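Local coordinates for hydroxyindole o-methyltransferase (Homo sapiens, PDB 4A6D), which catalyses the last step of melatonin synthesis, transferring a methyl group from S-adenosylmethionine to the hydroxyl of N-acetylserotonin, and works as a homodimer, at residues 29-37 with 48-56; 172-183 with 196-207. All blocks are in the same frame, centred on the assembly; numbering follows the deposited sequence.

Contact 1: residues 29-37 with 48-56; sequences CELGVFDLL and AVAAGVRAS
Leu36 reaches from helix 33-37 into helix 48-53 as a knob into a hole framed by Ala48, Val49, Gly52 and Val53. Its CB leaves the backbone in the direction of the partner helix, and with CG trans to the backbone N (chi1 -173°) the branch point is carried outward, so that the two methyls divide the hole between them. CD1 lies 3.8 Å from Gly52 CA, a place where a glycine lets leucine come right up to the main chain. CD2 packs as near to Val49 CA, at 3.8 Å, and also meets the side chains of Val49 and Val53. The other main contact is made by Val53, whose CB stands 4.1 Å from Leu31 CB while its CG1 comes up to the Leu31 carbonyl oxygen and touches Val33 CG2 at 4.1 Å. Short, branched valines suit this apolar seam, which no hydrogen bond crosses. Gly32, with positive phi, closes the helix before it in a Schellman motif and starts the next as N-cap, turning the chain between Leu31 and Val33. The short helix axes pass 10.0 Å apart at 112°, and helix 57-69 adds Leu64 and Thr60 beside the valines, while Leu73 of strand 73-78 backs Leu37.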
ATOM      1  N   CYS A  29     -11.252  -8.881  -3.347  1.00 79.84           N
ATOM      2  CA  CYS A  29     -11.585  -9.929  -2.366  1.00 79.99           C
ATOM      3  C   CYS A  29     -12.900  -9.585  -1.663  1.00 84.01           C
ATOM      4  O   CYS A  29     -13.802 -10.423  -1.642  1.00 86.40           O
ATOM      5  CB  CYS A  29     -10.454 -10.141  -1.363  1.00 78.10           C
ATOM      6  SG  CYS A  29      -9.120 -11.205  -1.964  1.00 81.43           S
ATOM      7  N   GLU A  30     -13.021  -8.346  -1.127  1.00 78.20           N
ATOM      8  CA  GLU A  30     -14.225  -7.853  -0.460  1.00 79.66           C
ATOM      9  C   GLU A  30     -15.467  -7.917  -1.393  1.00 84.41           C
ATOM     10  O   GLU A  30     -16.553  -8.254  -0.929  1.00 85.36           O
ATOM     11  CB  GLU A  30     -13.998  -6.430   0.128  1.00 80.47           C
ATOM     12  CG  GLU A  30     -15.284  -5.710   0.564  1.00100.23           C
ATOM     13  CD  GLU A  30     -15.291  -4.773   1.764  1.00123.30           C
ATOM     14  OE1 GLU A  30     -14.481  -4.972   2.697  1.00122.89           O
ATOM     15  OE2 GLU A  30     -16.160  -3.872   1.797  1.00116.22           O
ATOM     16  N   LEU A  31     -15.302  -7.619  -2.701  1.00 80.71           N
ATOM     17  CA  LEU A  31     -16.416  -7.644  -3.656  1.00 82.38           C
ATOM     18  C   LEU A  31     -16.811  -9.046  -4.150  1.00 87.89           C
ATOM     19  O   LEU A  31     -17.903  -9.218  -4.693  1.00 89.86           O
ATOM     20  CB  LEU A  31     -16.178  -6.685  -4.815  1.00 81.81           C
ATOM     21  CG  LEU A  31     -16.301  -5.216  -4.488  1.00 85.62           C
ATOM     22  CD1 LEU A  31     -15.442  -4.395  -5.421  1.00 83.79           C
ATOM     23  CD2 LEU A  31     -17.743  -4.760  -4.572  1.00 90.40           C
ATOM     24  N   GLY A  32     -15.942 -10.025  -3.912  1.00 84.07           N
ATOM     25  CA  GLY A  32     -16.140 -11.423  -4.286  1.00 86.18           C
ATOM     26  C   GLY A  32     -15.981 -11.735  -5.764  1.00 91.32           C
ATOM     27  O   GLY A  32     -16.534 -12.734  -6.236  1.00 95.01           O
ATOM     28  N   VAL A  33     -15.200 -10.904  -6.495  1.00 83.46           N
ATOM     29  CA  VAL A  33     -14.911 -11.025  -7.933  1.00 83.64           C
ATOM     30  C   VAL A  33     -14.480 -12.451  -8.318  1.00 88.87           C
ATOM     31  O   VAL A  33     -15.056 -13.044  -9.234  1.00 90.20           O
ATOM     32  CB  VAL A  33     -13.875  -9.955  -8.396  1.00 83.80           C
ATOM     33  CG1 VAL A  33     -13.380 -10.219  -9.813  1.00 83.87           C
ATOM     34  CG2 VAL A  33     -14.445  -8.548  -8.275  1.00 82.94           C
ATOM     35  N   PHE A  34     -13.479 -12.984  -7.602  1.00 84.96           N
ATOM     36  CA  PHE A  34     -12.901 -14.314  -7.820  1.00 86.70           C
ATOM     37  C   PHE A  34     -13.884 -15.457  -7.586  1.00 94.96           C
ATOM     38  O   PHE A  34     -13.884 -16.401  -8.374  1.00 96.86           O
ATOM     39  CB  PHE A  34     -11.601 -14.483  -7.016  1.00 85.87           C
ATOM     40  CG  PHE A  34     -10.662 -13.306  -7.181  1.00 84.84           C
ATOM     41  CD1 PHE A  34     -10.076 -13.027  -8.415  1.00 87.78           C
ATOM     42  CD2 PHE A  34     -10.398 -12.453  -6.116  1.00 84.49           C
ATOM     43  CE1 PHE A  34      -9.238 -11.921  -8.576  1.00 86.72           C
ATOM     44  CE2 PHE A  34      -9.539 -11.362  -6.272  1.00 85.50           C
ATOM     45  CZ  PHE A  34      -8.975 -11.096  -7.504  1.00 84.04           C
ATOM     46  N   ASP A  35     -14.755 -15.344  -6.552  1.00 93.03           N
ATOM     47  CA  ASP A  35     -15.791 -16.339  -6.248  1.00 96.61           C
ATOM     48  C   ASP A  35     -16.834 -16.400  -7.373  1.00104.26           C
ATOM     49  O   ASP A  35     -17.137 -17.494  -7.857  1.00107.27           O
ATOM     50  CB  ASP A  35     -16.472 -16.052  -4.895  1.00 98.38           C
ATOM     51  CG  ASP A  35     -15.642 -16.396  -3.673  1.00108.05           C
ATOM     52  OD1 ASP A  35     -14.944 -17.441  -3.696  1.00109.12           O
ATOM     53  OD2 ASP A  35     -15.753 -15.668  -2.662  1.00112.70           O
ATOM     54  N   LEU A  36     -17.343 -15.227  -7.807  1.00100.13           N
ATOM     55  CA  LEU A  36     -18.317 -15.074  -8.889  1.00103.50           C
ATOM     56  C   LEU A  36     -17.789 -15.674 -10.198  1.00109.01           C
ATOM     57  O   LEU A  36     -18.559 -16.309 -10.923  1.00112.11           O
ATOM     58  CB  LEU A  36     -18.643 -13.583  -9.093  1.00102.67           C
ATOM     59  CG  LEU A  36     -19.767 -13.254 -10.079  1.00110.53           C
ATOM     60  CD1 LEU A  36     -21.128 -13.396  -9.416  1.00114.32           C
ATOM     61  CD2 LEU A  36     -19.611 -11.856 -10.627  1.00110.06           C
ATOM     62  N   LEU A  37     -16.478 -15.464 -10.489  1.00102.71           N
ATOM     63  CA  LEU A  37     -15.797 -15.984 -11.678  1.00103.18           C
ATOM     64  C   LEU A  37     -15.613 -17.498 -11.618  1.00110.24           C
ATOM     65  O   LEU A  37     -15.640 -18.141 -12.664  1.00114.22           O
ATOM     66  CB  LEU A  37     -14.443 -15.288 -11.927  1.00 99.26           C
ATOM     67  CG  LEU A  37     -14.479 -13.861 -12.495  1.00100.78           C
ATOM     68  CD1 LEU A  37     -13.125 -13.208 -12.391  1.00 96.22           C
ATOM     69  CD2 LEU A  37     -14.951 -13.842 -13.934  1.00105.30           C
ATOM     70  N   ALA A  48     -21.554  -8.315 -16.516  1.00111.47           N
ATOM     71  CA  ALA A  48     -21.933  -9.522 -15.766  1.00112.37           C
ATOM     72  C   ALA A  48     -21.250  -9.557 -14.393  1.00113.49           C
ATOM     73  O   ALA A  48     -21.836 -10.074 -13.429  1.00114.32           O
ATOM     74  CB  ALA A  48     -21.596 -10.777 -16.562  1.00114.41           C
ATOM     75  N   VAL A  49     -20.007  -9.013 -14.303  1.00105.85           N
ATOM     76  CA  VAL A  49     -19.252  -8.932 -13.045  1.00102.35           C
ATOM     77  C   VAL A  49     -19.899  -7.837 -12.190  1.00106.19           C
ATOM     78  O   VAL A  49     -20.335  -8.132 -11.085  1.00104.45           O
ATOM     79  CB  VAL A  49     -17.723  -8.716 -13.242  1.00102.36           C
ATOM     80  CG1 VAL A  49     -17.013  -8.539 -11.905  1.00 99.14           C
ATOM     81  CG2 VAL A  49     -17.096  -9.867 -14.015  1.00103.00           C
ATOM     82  N   ALA A  50     -20.030  -6.597 -12.748  1.00104.56           N
ATOM     83  CA  ALA A  50     -20.644  -5.428 -12.099  1.00104.88           C
ATOM     84  C   ALA A  50     -22.008  -5.746 -11.478  1.00113.48           C
ATOM     85  O   ALA A  50     -22.282  -5.294 -10.366  1.00113.15           O
ATOM     86  CB  ALA A  50     -20.774  -4.279 -13.082  1.00105.61           C
ATOM     87  N   ALA A  51     -22.838  -6.540 -12.186  1.00113.55           N
ATOM     88  CA  ALA A  51     -24.153  -6.975 -11.727  1.00116.92           C
ATOM     89  C   ALA A  51     -24.041  -7.995 -10.575  1.00120.32           C
ATOM     90  O   ALA A  51     -24.786  -7.888  -9.604  1.00121.49           O
ATOM     91  CB  ALA A  51     -24.949  -7.562 -12.884  1.00121.35           C
ATOM     92  N   GLY A  52     -23.104  -8.944 -10.692  1.00114.55           N
ATOM     93  CA  GLY A  52     -22.861 -10.004  -9.711  1.00112.97           C
ATOM     94  C   GLY A  52     -22.243  -9.566  -8.397  1.00112.58           C
ATOM     95  O   GLY A  52     -22.478 -10.200  -7.362  1.00113.33           O
ATOM     96  N   VAL A  53     -21.416  -8.507  -8.427  1.00105.02           N
ATOM     97  CA  VAL A  53     -20.757  -7.931  -7.244  1.00101.45           C
ATOM     98  C   VAL A  53     -21.523  -6.713  -6.699  1.00106.51           C
ATOM     99  O   VAL A  53     -21.198  -6.215  -5.616  1.00104.77           O
ATOM    100  CB  VAL A  53     -19.234  -7.654  -7.424  1.00101.08           C
ATOM    101  CG1 VAL A  53     -18.475  -8.934  -7.740  1.00100.47           C
ATOM    102  CG2 VAL A  53     -18.959  -6.580  -8.476  1.00100.20           C
ATOM    103  N   ARG A  54     -22.553  -6.260  -7.453  1.00106.17           N
ATOM    104  CA  ARG A  54     -23.409  -5.110  -7.151  1.00107.91           C
ATOM    105  C   ARG A  54     -22.582  -3.834  -7.021  1.00108.79           C
ATOM    106  O   ARG A  54     -22.514  -3.214  -5.960  1.00107.88           O
ATOM    107  CB  ARG A  54     -24.362  -5.391  -5.968  1.00112.42           C
ATOM    108  CG  ARG A  54     -25.622  -6.116  -6.429  1.00130.79           C
ATOM    109  CD  ARG A  54     -26.244  -7.001  -5.367  1.00143.75           C
ATOM    110  NE  ARG A  54     -25.614  -8.322  -5.290  1.00150.95           N
ATOM    111  CZ  ARG A  54     -26.006  -9.391  -5.981  1.00160.17           C
ATOM    112  NH1 ARG A  54     -27.016  -9.305  -6.842  1.00144.32           N
ATOM    113  NH2 ARG A  54     -25.383 -10.554  -5.823  1.00137.45           N
ATOM    114  N   ALA A  55     -21.919  -3.476  -8.134  1.00103.70           N
ATOM    115  CA  ALA A  55     -21.018  -2.336  -8.242  1.00100.02           C
ATOM    116  C   ALA A  55     -21.175  -1.623  -9.583  1.00103.69           C
ATOM    117  O   ALA A  55     -21.868  -2.114 -10.479  1.00106.84           O
ATOM    118  CB  ALA A  55     -19.578  -2.801  -8.048  1.00 97.20           C
ATOM    119  N   SER A  56     -20.542  -0.448  -9.707  1.00 96.22           N
ATOM    120  CA  SER A  56     -20.601   0.387 -10.894  1.00 95.13           C
ATOM    121  C   SER A  56     -19.776  -0.180 -12.039  1.00 97.07           C
ATOM    122  O   SER A  56     -18.743  -0.805 -11.809  1.00 94.61           O
ATOM    123  CB  SER A  56     -20.155   1.810 -10.565  1.00 95.58           C
ATOM    124  OG  SER A  56     -18.759   1.906 -10.335  1.00 98.84           O
TER

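Contact 2: residues 172-183 with 196-207; sequences LTAFDLSVFPLM and ECMSLYPGCKIT
The beta-alpha-beta unit formed by strand 182-186, helix 192-200 and strand 205-210 is joined here to the end of helix 164-173. Tyr201, just past helix 192-200, lays its ring against the loop 174-181, and its hydroxyl donates to Leu172 O at 2.8 Å, 26° out of that carbonyl's plane. Tyr201 OH in turn accepts a weak bond from Leu177 N at 3.3 Å, so a tyrosine can tie the last turn of helix 164-173 to the following loop. Leu177 CB covers one ring face, a CH-pi contact 4.0 Å from the Tyr201 centroid. Asp176 OD1 accepts from Ser178 N, an Asx turn beside the ring, and from Ser178 OG. Leu172 CD1 packs against helix 192-200, 3.9 Å from Cys197 CB. Met183 runs extended beyond CG (chi2 and chi3 both -176°), carrying SD to 3.6 Å from Cys197 SG and CE to 3.7 Å from Cys204 SG; a long, flexible thioether reaches both the helix and the loop after it. The strands pair in parallel: Lys205 N bonds to Pro181 O, Met183 N to Lys205 O, and Thr207 N to Met183 O. Parallel neighbours joined by a helical crossover characterise the Rossmann-like fold of class I methyltransferases.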
ATOM      1  N   LEU A 172       5.300 -28.189  11.040  1.00 74.49           N
ATOM      2  CA  LEU A 172       5.013 -29.359  11.856  1.00 74.60           C
ATOM      3  C   LEU A 172       5.915 -30.559  11.562  1.00 81.37           C
ATOM      4  O   LEU A 172       6.104 -31.403  12.453  1.00 82.45           O
ATOM      5  CB  LEU A 172       3.521 -29.709  11.820  1.00 75.16           C
ATOM      6  CG  LEU A 172       2.556 -28.581  12.259  1.00 77.53           C
ATOM      7  CD1 LEU A 172       1.147 -28.893  11.858  1.00 79.16           C
ATOM      8  CD2 LEU A 172       2.653 -28.277  13.754  1.00 75.01           C
ATOM      9  N   THR A 173       6.507 -30.616  10.338  1.00 77.27           N
ATOM     10  CA  THR A 173       7.425 -31.698   9.937  1.00 79.29           C
ATOM     11  C   THR A 173       8.922 -31.340   9.934  1.00 80.15           C
ATOM     12  O   THR A 173       9.742 -32.213   9.648  1.00 80.89           O
ATOM     13  CB  THR A 173       6.975 -32.455   8.673  1.00 89.51           C
ATOM     14  OG1 THR A 173       7.030 -31.578   7.553  1.00 89.86           O
ATOM     15  CG2 THR A 173       5.599 -33.094   8.823  1.00 88.22           C
ATOM     16  N   ALA A 174       9.276 -30.089  10.308  1.00 73.16           N
ATOM     17  CA  ALA A 174      10.655 -29.610  10.462  1.00 72.20           C
ATOM     18  C   ALA A 174      11.405 -30.533  11.483  1.00 80.47           C
ATOM     19  O   ALA A 174      12.571 -30.864  11.281  1.00 84.08           O
ATOM     20  CB  ALA A 174      10.637 -28.159  10.960  1.00 69.64           C
ATOM     21  N   PHE A 175      10.705 -30.950  12.555  1.00 74.74           N
ATOM     22  CA  PHE A 175      11.164 -31.869  13.600  1.00 73.98           C
ATOM     23  C   PHE A 175      10.143 -33.004  13.699  1.00 78.61           C
ATOM     24  O   PHE A 175       8.958 -32.796  13.433  1.00 79.04           O
ATOM     25  CB  PHE A 175      11.276 -31.154  14.969  1.00 72.79           C
ATOM     26  CG  PHE A 175      12.188 -29.946  14.995  1.00 72.48           C
ATOM     27  CD1 PHE A 175      13.567 -30.095  15.160  1.00 75.14           C
ATOM     28  CD2 PHE A 175      11.670 -28.659  14.851  1.00 70.36           C
ATOM     29  CE1 PHE A 175      14.418 -28.978  15.146  1.00 75.18           C
ATOM     30  CE2 PHE A 175      12.516 -27.539  14.848  1.00 72.21           C
ATOM     31  CZ  PHE A 175      13.880 -27.700  15.013  1.00 72.02           C
ATOM     32  N   ASP A 176      10.599 -34.192  14.090  1.00 76.19           N
ATOM     33  CA  ASP A 176       9.762 -35.372  14.270  1.00 76.75           C
ATOM     34  C   ASP A 176       9.091 -35.291  15.641  1.00 78.69           C
ATOM     35  O   ASP A 176       9.700 -35.561  16.687  1.00 77.48           O
ATOM     36  CB  ASP A 176      10.586 -36.661  14.089  1.00 80.50           C
ATOM     37  CG  ASP A 176       9.895 -37.945  14.496  1.00 94.11           C
ATOM     38  OD1 ASP A 176       8.638 -37.980  14.492  1.00 92.00           O
ATOM     39  OD2 ASP A 176      10.609 -38.931  14.791  1.00110.55           O
ATOM     40  N   LEU A 177       7.820 -34.906  15.605  1.00 74.33           N
ATOM     41  CA  LEU A 177       6.983 -34.681  16.772  1.00 71.40           C
ATOM     42  C   LEU A 177       6.233 -35.925  17.233  1.00 78.11           C
ATOM     43  O   LEU A 177       5.516 -35.861  18.236  1.00 78.36           O
ATOM     44  CB  LEU A 177       6.000 -33.523  16.507  1.00 69.47           C
ATOM     45  CG  LEU A 177       6.494 -32.191  15.913  1.00 69.29           C
ATOM     46  CD1 LEU A 177       5.371 -31.196  15.901  1.00 66.99           C
ATOM     47  CD2 LEU A 177       7.632 -31.594  16.718  1.00 65.82           C
ATOM     48  N   SER A 178       6.422 -37.066  16.548  1.00 76.56           N
ATOM     49  CA  SER A 178       5.783 -38.339  16.908  1.00 78.31           C
ATOM     50  C   SER A 178       6.231 -38.786  18.307  1.00 80.71           C
ATOM     51  O   SER A 178       5.554 -39.574  18.964  1.00 80.99           O
ATOM     52  CB  SER A 178       6.120 -39.413  15.876  1.00 86.21           C
ATOM     53  OG  SER A 178       7.448 -39.889  16.035  1.00 95.25           O
ATOM     54  N   VAL A 179       7.365 -38.229  18.750  1.00 76.51           N
ATOM     55  CA  VAL A 179       8.066 -38.390  20.028  1.00 75.98           C
ATOM     56  C   VAL A 179       7.253 -37.805  21.226  1.00 78.88           C
ATOM     57  O   VAL A 179       7.526 -38.134  22.382  1.00 78.18           O
ATOM     58  CB  VAL A 179       9.451 -37.708  19.786  1.00 80.49           C
ATOM     59  CG1 VAL A 179       9.747 -36.522  20.692  1.00 77.57           C
ATOM     60  CG2 VAL A 179      10.585 -38.705  19.781  1.00 82.62           C
ATOM     61  N   PHE A 180       6.270 -36.917  20.926  1.00 73.70           N
ATOM     62  CA  PHE A 180       5.412 -36.219  21.880  1.00 70.27           C
ATOM     63  C   PHE A 180       3.977 -36.687  21.672  1.00 75.38           C
ATOM     64  O   PHE A 180       3.241 -36.068  20.910  1.00 77.39           O
ATOM     65  CB  PHE A 180       5.509 -34.701  21.642  1.00 69.09           C
ATOM     66  CG  PHE A 180       6.906 -34.138  21.600  1.00 68.71           C
ATOM     67  CD1 PHE A 180       7.671 -34.043  22.761  1.00 69.30           C
ATOM     68  CD2 PHE A 180       7.433 -33.634  20.414  1.00 70.34           C
ATOM     69  CE1 PHE A 180       8.950 -33.478  22.730  1.00 69.99           C
ATOM     70  CE2 PHE A 180       8.723 -33.082  20.375  1.00 72.79           C
ATOM     71  CZ  PHE A 180       9.475 -33.014  21.531  1.00 70.93           C
ATOM     72  N   PRO A 181       3.559 -37.787  22.297  1.00 72.51           N
ATOM     73  CA  PRO A 181       2.182 -38.273  22.084  1.00 74.05           C
ATOM     74  C   PRO A 181       1.062 -37.291  22.428  1.00 76.82           C
ATOM     75  O   PRO A 181       0.049 -37.263  21.749  1.00 77.43           O
ATOM     76  CB  PRO A 181       2.108 -39.519  22.979  1.00 76.12           C
ATOM     77  CG  PRO A 181       3.499 -39.890  23.245  1.00 79.20           C
ATOM     78  CD  PRO A 181       4.275 -38.638  23.272  1.00 73.23           C
ATOM     79  N   LEU A 182       1.236 -36.509  23.482  1.00 72.22           N
ATOM     80  CA  LEU A 182       0.225 -35.564  23.916  1.00 72.38           C
ATOM     81  C   LEU A 182       0.717 -34.129  23.678  1.00 74.28           C
ATOM     82  O   LEU A 182       1.840 -33.785  24.060  1.00 73.14           O
ATOM     83  CB  LEU A 182      -0.156 -35.881  25.365  1.00 72.89           C
ATOM     84  CG  LEU A 182      -1.080 -34.962  26.167  1.00 79.53           C
ATOM     85  CD1 LEU A 182      -2.382 -34.606  25.417  1.00 82.27           C
ATOM     86  CD2 LEU A 182      -1.377 -35.589  27.516  1.00 80.81           C
ATOM     87  N   MET A 183      -0.098 -33.320  22.965  1.00 68.66           N
ATOM     88  CA  MET A 183       0.292 -31.952  22.601  1.00 66.21           C
ATOM     89  C   MET A 183      -0.682 -30.892  23.059  1.00 68.43           C
ATOM     90  O   MET A 183      -1.859 -31.175  23.263  1.00 68.13           O
ATOM     91  CB  MET A 183       0.486 -31.828  21.077  1.00 68.46           C
ATOM     92  CG  MET A 183       1.467 -32.797  20.500  1.00 72.35           C
ATOM     93  SD  MET A 183       1.684 -32.470  18.746  1.00 77.21           S
ATOM     94  CE  MET A 183       2.762 -33.809  18.294  1.00 75.88           C
ATOM     95  N   GLU A 196      -4.169 -30.023  11.289  1.00 86.56           N
ATOM     96  CA  GLU A 196      -3.064 -30.425  10.419  1.00 87.10           C
ATOM     97  C   GLU A 196      -2.119 -31.340  11.164  1.00 92.04           C
ATOM     98  O   GLU A 196      -1.719 -32.378  10.630  1.00 94.35           O
ATOM     99  CB  GLU A 196      -2.318 -29.187   9.884  1.00 86.89           C
ATOM    100  CG  GLU A 196      -1.095 -29.495   9.032  1.00100.45           C
ATOM    101  CD  GLU A 196      -1.358 -29.972   7.619  1.00125.39           C
ATOM    102  OE1 GLU A 196      -1.872 -29.165   6.810  1.00143.62           O
ATOM    103  OE2 GLU A 196      -0.979 -31.122   7.300  1.00111.88           O
ATOM    104  N   CYS A 197      -1.786 -30.969  12.407  1.00 86.64           N
ATOM    105  CA  CYS A 197      -0.903 -31.737  13.279  1.00 86.26           C
ATOM    106  C   CYS A 197      -1.373 -33.184  13.482  1.00 90.92           C
ATOM    107  O   CYS A 197      -0.573 -34.112  13.344  1.00 91.97           O
ATOM    108  CB  CYS A 197      -0.715 -31.015  14.605  1.00 84.57           C
ATOM    109  SG  CYS A 197       0.849 -31.388  15.419  1.00 87.48           S
ATOM    110  N   MET A 198      -2.680 -33.367  13.728  1.00 87.23           N
ATOM    111  CA  MET A 198      -3.316 -34.658  13.922  1.00 89.31           C
ATOM    112  C   MET A 198      -3.375 -35.563  12.698  1.00 97.04           C
ATOM    113  O   MET A 198      -3.289 -36.775  12.848  1.00100.10           O
ATOM    114  CB  MET A 198      -4.664 -34.496  14.614  1.00 92.24           C
ATOM    115  CG  MET A 198      -4.533 -33.886  15.999  1.00 93.98           C
ATOM    116  SD  MET A 198      -3.445 -34.805  17.138  1.00 97.43           S
ATOM    117  CE  MET A 198      -1.927 -33.807  17.107  1.00 91.11           C
ATOM    118  N   SER A 199      -3.487 -35.001  11.494  1.00 94.39           N
ATOM    119  CA  SER A 199      -3.479 -35.805  10.267  1.00 96.59           C
ATOM    120  C   SER A 199      -2.036 -36.252   9.985  1.00 98.05           C
ATOM    121  O   SER A 199      -1.809 -37.386   9.555  1.00100.10           O
ATOM    122  CB  SER A 199      -4.049 -35.017   9.090  1.00100.35           C
ATOM    123  OG  SER A 199      -3.303 -33.838   8.847  1.00106.41           O
ATOM    124  N   LEU A 200      -1.069 -35.363  10.287  1.00 89.90           N
ATOM    125  CA  LEU A 200       0.360 -35.604  10.137  1.00 88.47           C
ATOM    126  C   LEU A 200       0.861 -36.632  11.148  1.00 92.57           C
ATOM    127  O   LEU A 200       1.669 -37.493  10.783  1.00 95.11           O
ATOM    128  CB  LEU A 200       1.142 -34.293  10.285  1.00 85.21           C
ATOM    129  CG  LEU A 200       1.242 -33.415   9.064  1.00 89.15           C
ATOM    130  CD1 LEU A 200       1.815 -32.079   9.422  1.00 85.88           C
ATOM    131  CD2 LEU A 200       2.100 -34.066   8.002  1.00 93.56           C
ATOM    132  N   TYR A 201       0.368 -36.562  12.405  1.00 84.97           N
ATOM    133  CA  TYR A 201       0.755 -37.483  13.485  1.00 82.88           C
ATOM    134  C   TYR A 201      -0.452 -38.298  14.003  1.00 92.78           C
ATOM    135  O   TYR A 201      -1.088 -37.934  14.998  1.00 91.63           O
ATOM    136  CB  TYR A 201       1.510 -36.744  14.607  1.00 78.34           C
ATOM    137  CG  TYR A 201       2.776 -36.059  14.127  1.00 77.05           C
ATOM    138  CD1 TYR A 201       3.974 -36.766  14.009  1.00 79.55           C
ATOM    139  CD2 TYR A 201       2.760 -34.724  13.711  1.00 73.89           C
ATOM    140  CE1 TYR A 201       5.133 -36.152  13.522  1.00 77.61           C
ATOM    141  CE2 TYR A 201       3.919 -34.093  13.255  1.00 72.90           C
ATOM    142  CZ  TYR A 201       5.101 -34.814  13.155  1.00 80.42           C
ATOM    143  OH  TYR A 201       6.257 -34.210  12.728  1.00 77.65           O
ATOM    144  N   PRO A 202      -0.762 -39.432  13.328  1.00 95.19           N
ATOM    145  CA  PRO A 202      -1.921 -40.248  13.732  1.00 96.89           C
ATOM    146  C   PRO A 202      -1.920 -40.798  15.153  1.00100.72           C
ATOM    147  O   PRO A 202      -2.995 -41.076  15.694  1.00100.90           O
ATOM    148  CB  PRO A 202      -1.924 -41.381  12.702  1.00102.20           C
ATOM    149  CG  PRO A 202      -1.186 -40.842  11.535  1.00106.80           C
ATOM    150  CD  PRO A 202      -0.120 -39.988  12.117  1.00 99.15           C
ATOM    151  N   GLY A 203      -0.738 -40.991  15.728  1.00 97.01           N
ATOM    152  CA  GLY A 203      -0.623 -41.523  17.083  1.00 96.59           C
ATOM    153  C   GLY A 203      -0.983 -40.511  18.153  1.00100.05           C
ATOM    154  O   GLY A 203      -1.635 -40.846  19.147  1.00100.09           O
ATOM    155  N   CYS A 204      -0.580 -39.254  17.917  1.00 95.99           N
ATOM    156  CA  CYS A 204      -0.739 -38.088  18.784  1.00 93.14           C
ATOM    157  C   CYS A 204      -2.184 -37.623  19.051  1.00 92.50           C
ATOM    158  O   CYS A 204      -3.110 -37.971  18.316  1.00 94.57           O
ATOM    159  CB  CYS A 204       0.145 -36.943  18.286  1.00 92.56           C
ATOM    160  SG  CYS A 204       1.909 -37.374  18.160  1.00 96.73           S
ATOM    161  N   LYS A 205      -2.348 -36.846  20.132  1.00 83.05           N
ATOM    162  CA  LYS A 205      -3.577 -36.187  20.588  1.00 81.24           C
ATOM    163  C   LYS A 205      -3.202 -34.746  20.955  1.00 80.38           C
ATOM    164  O   LYS A 205      -2.079 -34.497  21.407  1.00 77.58           O
ATOM    165  CB  LYS A 205      -4.192 -36.899  21.800  1.00 83.42           C
ATOM    166  CG  LYS A 205      -5.338 -37.857  21.463  1.00 98.61           C
ATOM    167  CD  LYS A 205      -5.295 -39.170  22.287  1.00108.04           C
ATOM    168  CE  LYS A 205      -5.959 -39.099  23.652  1.00121.30           C
ATOM    169  NZ  LYS A 205      -5.777 -40.358  24.447  1.00128.58           N
ATOM    170  N   ILE A 206      -4.130 -33.794  20.753  1.00 76.50           N
ATOM    171  CA  ILE A 206      -3.883 -32.364  21.014  1.00 73.38           C
ATOM    172  C   ILE A 206      -5.041 -31.594  21.714  1.00 78.76           C
ATOM    173  O   ILE A 206      -6.215 -31.779  21.365  1.00 81.41           O
ATOM    174  CB  ILE A 206      -3.430 -31.655  19.695  1.00 73.91           C
ATOM    175  CG1 ILE A 206      -2.803 -30.265  19.941  1.00 70.65           C
ATOM    176  CG2 ILE A 206      -4.568 -31.578  18.687  1.00 76.19           C
ATOM    177  CD1 ILE A 206      -1.836 -29.782  18.804  1.00 70.45           C
ATOM    178  N   THR A 207      -4.683 -30.671  22.638  1.00 71.33           N
ATOM    179  CA  THR A 207      -5.640 -29.742  23.219  1.00 70.44           C
ATOM    180  C   THR A 207      -5.366 -28.327  22.671  1.00 73.45           C
ATOM    181  O   THR A 207      -4.230 -27.851  22.731  1.00 71.79           O
ATOM    182  CB  THR A 207      -5.642 -29.816  24.727  1.00 70.34           C
ATOM    183  OG1 THR A 207      -6.005 -31.146  25.060  1.00 75.72           O
ATOM    184  CG2 THR A 207      -6.632 -28.828  25.372  1.00 64.63           C
TER

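Contact 1 comes first along the chain and closes before contact 2 opens; their centres lie 41 Å apart and their nearest atoms about 20 Å, without touching. They share no helix, strand or sheet. Residues 29-37 and 48-56 belong to the all-helical part of the dimerisation domain, where Glu30 forms a salt bridge with Arg125 of the second subunit and Ser56 also bonds to that chain. Residues 172-183 and 196-207 contribute to the adjacent strands 182-186 and 205-210, third and second from one edge of the mixed seven-stranded sheet; no other chain of the assembly touches them. Contact 1 thus lies near the subunit interface, contact 2 within the domain that binds S-adenosylmethionine.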